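Local coordinates for beta-N-acetylglucosaminidase-like protein Glycoside hydrolase family 20 (PDB 6YHH) that probably hydrolyses terminal N-acetylhexosamine residues as a family 20 chitobiase in bacterial chitin degradation, at residues L88-S93 and S109-L114; I138-R143 and R474-E479. All blocks are in the same frame, centred on the assembly; numbering follows the deposited sequence.

From the N terminus the chain first reaches contact 1. The loop 88-93 leads into strand 94-99, which pairs antiparallel with strand 102-107. The next helix begins in 109-114 and returns to that loop, so a short beta hairpin is closed. Contact 2 opens later. Residues 138-143 run from the end of strand 131-140 of the N-terminal domain into the chain beyond it and meet 474-479, at the end of a helix of the catalytic domain, closing a loop of more than 300 residues. The two contacts lie in series, neither nested nor crossed. Their centres are about 13 Å apart, and they touch: E92 packs on P142, and S93 on D140 and F141.

Contact 1. Residues L88-S93 and S109-L114; sequences LYEDES and SDLGAL
E90 lies across the end of L111, the two side chains crossing at about a right angle. L111 CD1 rests against the aliphatic part of E90, 3.8 Å from E90 CG. E90 bends at chi2 (-76°), which folds its carboxylate back over the same methyl, and E90 OE1 stands 3.7 Å from L111 CD1. That oxygen accepts from the backbone N of K85. Further along, the backbones meet directly. G112 CA is 3.4 Å from S93 O, a CA-H...O contact with 156° at the hydrogen. G112 carries no side chain where the two backbones come close. The contact joins the loop before a beta hairpin to the first turn of helix 110-123, within the N-terminal domain of the family 20 enzyme. S109 is the N-cap of that helix: its OG accepts from L111 N at 3.1 Å. The same OG donates to water 1, which donates in turn to E90 OE1 and D91 O. Water 2 donates to D91 O and S93 O and accepts from S109 N, with a weak bond from G112 N. In the loop, D91 OD1 takes S93 N at 3.0 Å, forming an Asx turn, and also accepts from S93 OG. The E92 carboxylate turns to other partners, H115 and R147.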
# COMPACT_ATOMS: atom_id res chain seq x y z
N LEU A 88 -17.39 -25.25 3.40
CA LEU A 88 -18.64 -24.88 4.01
C LEU A 88 -19.06 -25.95 5.08
O LEU A 88 -18.49 -27.07 5.12
CB LEU A 88 -19.70 -24.93 2.92
CG LEU A 88 -19.47 -24.07 1.71
CD1 LEU A 88 -20.72 -24.18 0.84
CD2 LEU A 88 -19.19 -22.65 2.15
N TYR A 89 -19.99 -25.54 5.91
CA TYR A 89 -20.59 -26.31 7.00
C TYR A 89 -19.63 -26.68 8.09
O TYR A 89 -19.90 -27.61 8.83
CB TYR A 89 -21.21 -27.60 6.46
CG TYR A 89 -22.07 -27.44 5.24
CD1 TYR A 89 -23.35 -26.86 5.37
CD2 TYR A 89 -21.70 -28.00 4.04
CE1 TYR A 89 -24.16 -26.68 4.28
CE2 TYR A 89 -22.57 -27.85 2.87
CZ TYR A 89 -23.77 -27.18 3.03
OH TYR A 89 -24.68 -27.09 1.94
N GLU A 90 -18.47 -26.02 8.23
CA GLU A 90 -17.62 -26.31 9.34
C GLU A 90 -18.19 -25.74 10.62
O GLU A 90 -18.89 -24.74 10.63
CB GLU A 90 -16.25 -25.67 9.12
CG GLU A 90 -15.40 -26.29 8.06
CD GLU A 90 -14.79 -27.59 8.56
OE1 GLU A 90 -13.99 -27.61 9.59
OE2 GLU A 90 -15.20 -28.60 7.94
N ASP A 91 -17.83 -26.37 11.72
CA ASP A 91 -18.13 -25.83 13.03
C ASP A 91 -17.14 -24.72 13.32
O ASP A 91 -15.91 -24.97 13.51
CB ASP A 91 -17.98 -26.95 14.12
CG ASP A 91 -18.31 -26.47 15.48
OD1 ASP A 91 -18.33 -25.28 15.74
OD2 ASP A 91 -18.50 -27.28 16.42
N GLU A 92 -17.60 -23.47 13.25
CA GLU A 92 -16.75 -22.27 13.39
C GLU A 92 -16.99 -21.62 14.72
O GLU A 92 -16.60 -20.46 14.95
CB GLU A 92 -17.11 -21.25 12.25
CG GLU A 92 -16.72 -21.73 10.89
CD GLU A 92 -17.08 -20.66 9.88
OE1 GLU A 92 -16.31 -19.67 9.83
OE2 GLU A 92 -18.15 -20.75 9.23
N SER A 93 -17.61 -22.36 15.63
CA SER A 93 -17.94 -21.81 16.95
C SER A 93 -16.72 -21.65 17.86
O SER A 93 -15.69 -22.29 17.64
CB SER A 93 -18.93 -22.73 17.69
OG SER A 93 -18.42 -24.03 18.04
N SER A 109 -12.42 -26.24 16.55
CA SER A 109 -11.23 -26.33 15.70
C SER A 109 -10.50 -24.94 15.67
O SER A 109 -10.94 -23.97 16.28
CB SER A 109 -11.54 -26.79 14.30
OG SER A 109 -12.05 -25.69 13.54
N ASP A 110 -9.34 -24.92 15.04
CA ASP A 110 -8.61 -23.68 14.79
C ASP A 110 -9.50 -22.65 14.06
O ASP A 110 -9.26 -21.47 14.21
CB ASP A 110 -7.38 -23.95 13.95
CG ASP A 110 -7.69 -24.88 12.85
OD1 ASP A 110 -7.70 -26.12 13.13
OD2 ASP A 110 -8.01 -24.47 11.72
N LEU A 111 -10.53 -23.02 13.30
CA LEU A 111 -11.33 -22.01 12.59
C LEU A 111 -12.06 -21.13 13.60
O LEU A 111 -12.03 -19.89 13.52
CB LEU A 111 -12.30 -22.65 11.63
CG LEU A 111 -11.72 -23.48 10.52
CD1 LEU A 111 -12.83 -24.08 9.74
CD2 LEU A 111 -10.79 -22.72 9.60
N GLY A 112 -12.71 -21.73 14.59
CA GLY A 112 -13.30 -20.96 15.67
C GLY A 112 -12.30 -20.19 16.50
O GLY A 112 -12.55 -19.05 16.90
N ALA A 113 -11.14 -20.77 16.77
CA ALA A 113 -10.12 -20.03 17.53
C ALA A 113 -9.61 -18.80 16.79
O ALA A 113 -9.39 -17.78 17.41
CB ALA A 113 -8.98 -20.91 17.92
N LEU A 114 -9.40 -18.93 15.48
CA LEU A 114 -9.01 -17.76 14.67
C LEU A 114 -10.04 -16.65 14.80
O LEU A 114 -9.72 -15.49 14.93
CB LEU A 114 -8.79 -18.13 13.22
CG LEU A 114 -7.57 -18.98 12.96
CD1 LEU A 114 -7.52 -19.37 11.52
CD2 LEU A 114 -6.28 -18.31 13.39
O HOH W 1 -14.12 -26.70 12.44
O HOH W 2 -14.46 -24.03 15.82

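Contact 2. Residues I138-R143 and R474-E479; sequences ISDFPR and RLWSAE
The W476 indole has the backbone of F141 and P142 over one face and the D140 carboxylate at its edge, and it meets H115 edge-to-face. P142 CB makes a CH-pi contact, 3.8 Å from the centroid of the six-membered ring. At the edge, W476 NE1 donates to D140 OD1 at 2.8 Å in a nearly straight bond (165°). The acceptor lies in the indole plane, but the N-H arrives from above the carboxylate plane. D140 OD1 also accepts from Q14 N. W476 CB points away from 138-143, yet CG stands anti to the backbone N (chi1 174°), and this brings the indole back over P142. With an alanine for W476, D140 OD1 would probably keep only its bond from Q14 N among those described, and P142 is likely to lose its packing surface.

The R143 guanidinium carries E479 CB over the centre of one face, 3.5 Å above its plane. Water 3 lies in plane at its edge. R143 CD, on the extended chain, passes 3.3 Å from S477 O. R143 N donates to W476 O at 2.7 Å. R143 NH2 forms a long salt bridge with E479 OE2 (3.6 Å), while NH1 pairs with D427.

W476 is the last residue of helix 467-476. The contact joins the end of strand 131-140 and the residues after it to the end of this helix and the turn that follows, in the TIM-barrel catalytic domain. Water 3 accepts from R143 NH1 and R474 NH1 and donates to R474 O and S477 O. R474 NE donates to Y424 O, and the Y424 ring makes a cation-pi contact with R474. D427, and more weakly E479, probably offset the charge of R143; water 3 lies between the two arginines.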
# COMPACT_ATOMS: atom_id res chain seq x y z
N ILE A 138 -18.11 -14.93 26.30
CA ILE A 138 -18.70 -14.85 24.98
C ILE A 138 -18.75 -16.21 24.43
O ILE A 138 -17.75 -16.95 24.52
CB ILE A 138 -17.84 -13.89 24.07
CG1 ILE A 138 -18.02 -12.46 24.47
CG2 ILE A 138 -18.14 -14.11 22.58
CD1 ILE A 138 -17.06 -11.46 23.82
N SER A 139 -19.87 -16.60 23.80
CA SER A 139 -19.92 -17.81 23.07
C SER A 139 -20.60 -17.48 21.75
O SER A 139 -21.60 -16.72 21.72
CB SER A 139 -20.59 -19.02 23.81
OG SER A 139 -21.89 -18.76 24.02
N ASP A 140 -20.03 -18.02 20.68
CA ASP A 140 -20.36 -17.45 19.35
C ASP A 140 -20.29 -18.48 18.27
O ASP A 140 -19.68 -19.53 18.42
CB ASP A 140 -19.30 -16.31 19.08
CG ASP A 140 -19.74 -15.25 18.10
OD1 ASP A 140 -20.93 -15.17 17.73
OD2 ASP A 140 -18.85 -14.44 17.71
N PHE A 141 -20.94 -18.17 17.15
CA PHE A 141 -20.96 -19.01 16.00
C PHE A 141 -21.67 -18.19 14.91
O PHE A 141 -22.42 -17.27 15.22
CB PHE A 141 -21.78 -20.32 16.27
CG PHE A 141 -23.20 -20.05 16.84
CD1 PHE A 141 -23.42 -19.91 18.17
CD2 PHE A 141 -24.28 -19.80 15.97
CE1 PHE A 141 -24.68 -19.60 18.69
CE2 PHE A 141 -25.56 -19.56 16.46
CZ PHE A 141 -25.74 -19.45 17.84
N PRO A 142 -21.46 -18.58 13.63
CA PRO A 142 -22.09 -17.84 12.57
C PRO A 142 -23.54 -18.25 12.25
O PRO A 142 -23.86 -19.46 12.19
CB PRO A 142 -21.18 -18.19 11.33
CG PRO A 142 -20.65 -19.54 11.63
CD PRO A 142 -20.51 -19.57 13.12
N ARG A 143 -24.35 -17.27 11.84
CA ARG A 143 -25.67 -17.54 11.32
C ARG A 143 -25.67 -18.25 10.00
O ARG A 143 -26.47 -19.21 9.80
CB ARG A 143 -26.46 -16.22 11.22
CG ARG A 143 -27.91 -16.39 10.76
CD ARG A 143 -28.63 -15.04 10.67
NE ARG A 143 -29.94 -15.27 10.07
CZ ARG A 143 -30.60 -14.33 9.38
NH1 ARG A 143 -30.09 -13.11 9.21
NH2 ARG A 143 -31.75 -14.59 8.78
N ARG A 474 -24.22 -8.77 9.26
CA ARG A 474 -25.44 -9.43 8.79
C ARG A 474 -25.27 -10.91 8.51
O ARG A 474 -26.19 -11.72 8.72
CB ARG A 474 -26.02 -8.72 7.57
CG ARG A 474 -27.33 -9.32 7.01
CD ARG A 474 -28.49 -9.42 8.01
NE ARG A 474 -28.69 -8.12 8.60
CZ ARG A 474 -28.67 -7.85 9.91
NH1 ARG A 474 -28.58 -8.77 10.89
NH2 ARG A 474 -28.74 -6.61 10.23
N LEU A 475 -24.12 -11.32 8.04
CA LEU A 475 -23.93 -12.67 7.62
C LEU A 475 -23.56 -13.59 8.79
O LEU A 475 -23.75 -14.79 8.69
CB LEU A 475 -22.87 -12.72 6.51
CG LEU A 475 -23.33 -11.99 5.24
CD1 LEU A 475 -22.17 -12.04 4.23
CD2 LEU A 475 -24.67 -12.46 4.69
N TRP A 476 -23.06 -13.01 9.89
CA TRP A 476 -22.62 -13.82 11.06
C TRP A 476 -23.63 -13.74 12.21
O TRP A 476 -23.98 -14.76 12.82
CB TRP A 476 -21.24 -13.31 11.53
CG TRP A 476 -20.77 -13.98 12.82
CD1 TRP A 476 -21.25 -13.74 14.07
CD2 TRP A 476 -19.78 -14.99 12.94
NE1 TRP A 476 -20.62 -14.59 14.98
CE2 TRP A 476 -19.70 -15.35 14.30
CE3 TRP A 476 -18.92 -15.62 12.03
CZ2 TRP A 476 -18.85 -16.34 14.76
CZ3 TRP A 476 -18.06 -16.62 12.51
CH2 TRP A 476 -18.03 -16.97 13.86
N SER A 477 -24.03 -12.53 12.56
CA SER A 477 -24.76 -12.27 13.81
C SER A 477 -26.23 -12.73 13.67
O SER A 477 -26.76 -13.04 12.59
CB SER A 477 -24.76 -10.80 14.13
OG SER A 477 -23.43 -10.35 14.46
N ALA A 478 -26.88 -12.72 14.80
CA ALA A 478 -28.29 -13.11 14.85
C ALA A 478 -29.14 -12.19 13.97
O ALA A 478 -28.84 -11.01 13.82
CB ALA A 478 -28.78 -13.00 16.31
N GLU A 479 -30.26 -12.73 13.48
CA GLU A 479 -31.13 -12.02 12.57
C GLU A 479 -31.70 -10.77 13.18
O GLU A 479 -31.95 -9.81 12.47
CB GLU A 479 -32.27 -12.93 12.14
CG GLU A 479 -33.24 -12.32 11.13
CD GLU A 479 -34.29 -13.28 10.59
OE1 GLU A 479 -34.50 -14.37 11.18
OE2 GLU A 479 -34.88 -12.91 9.52
O HOH W 3 -28.05 -11.65 10.61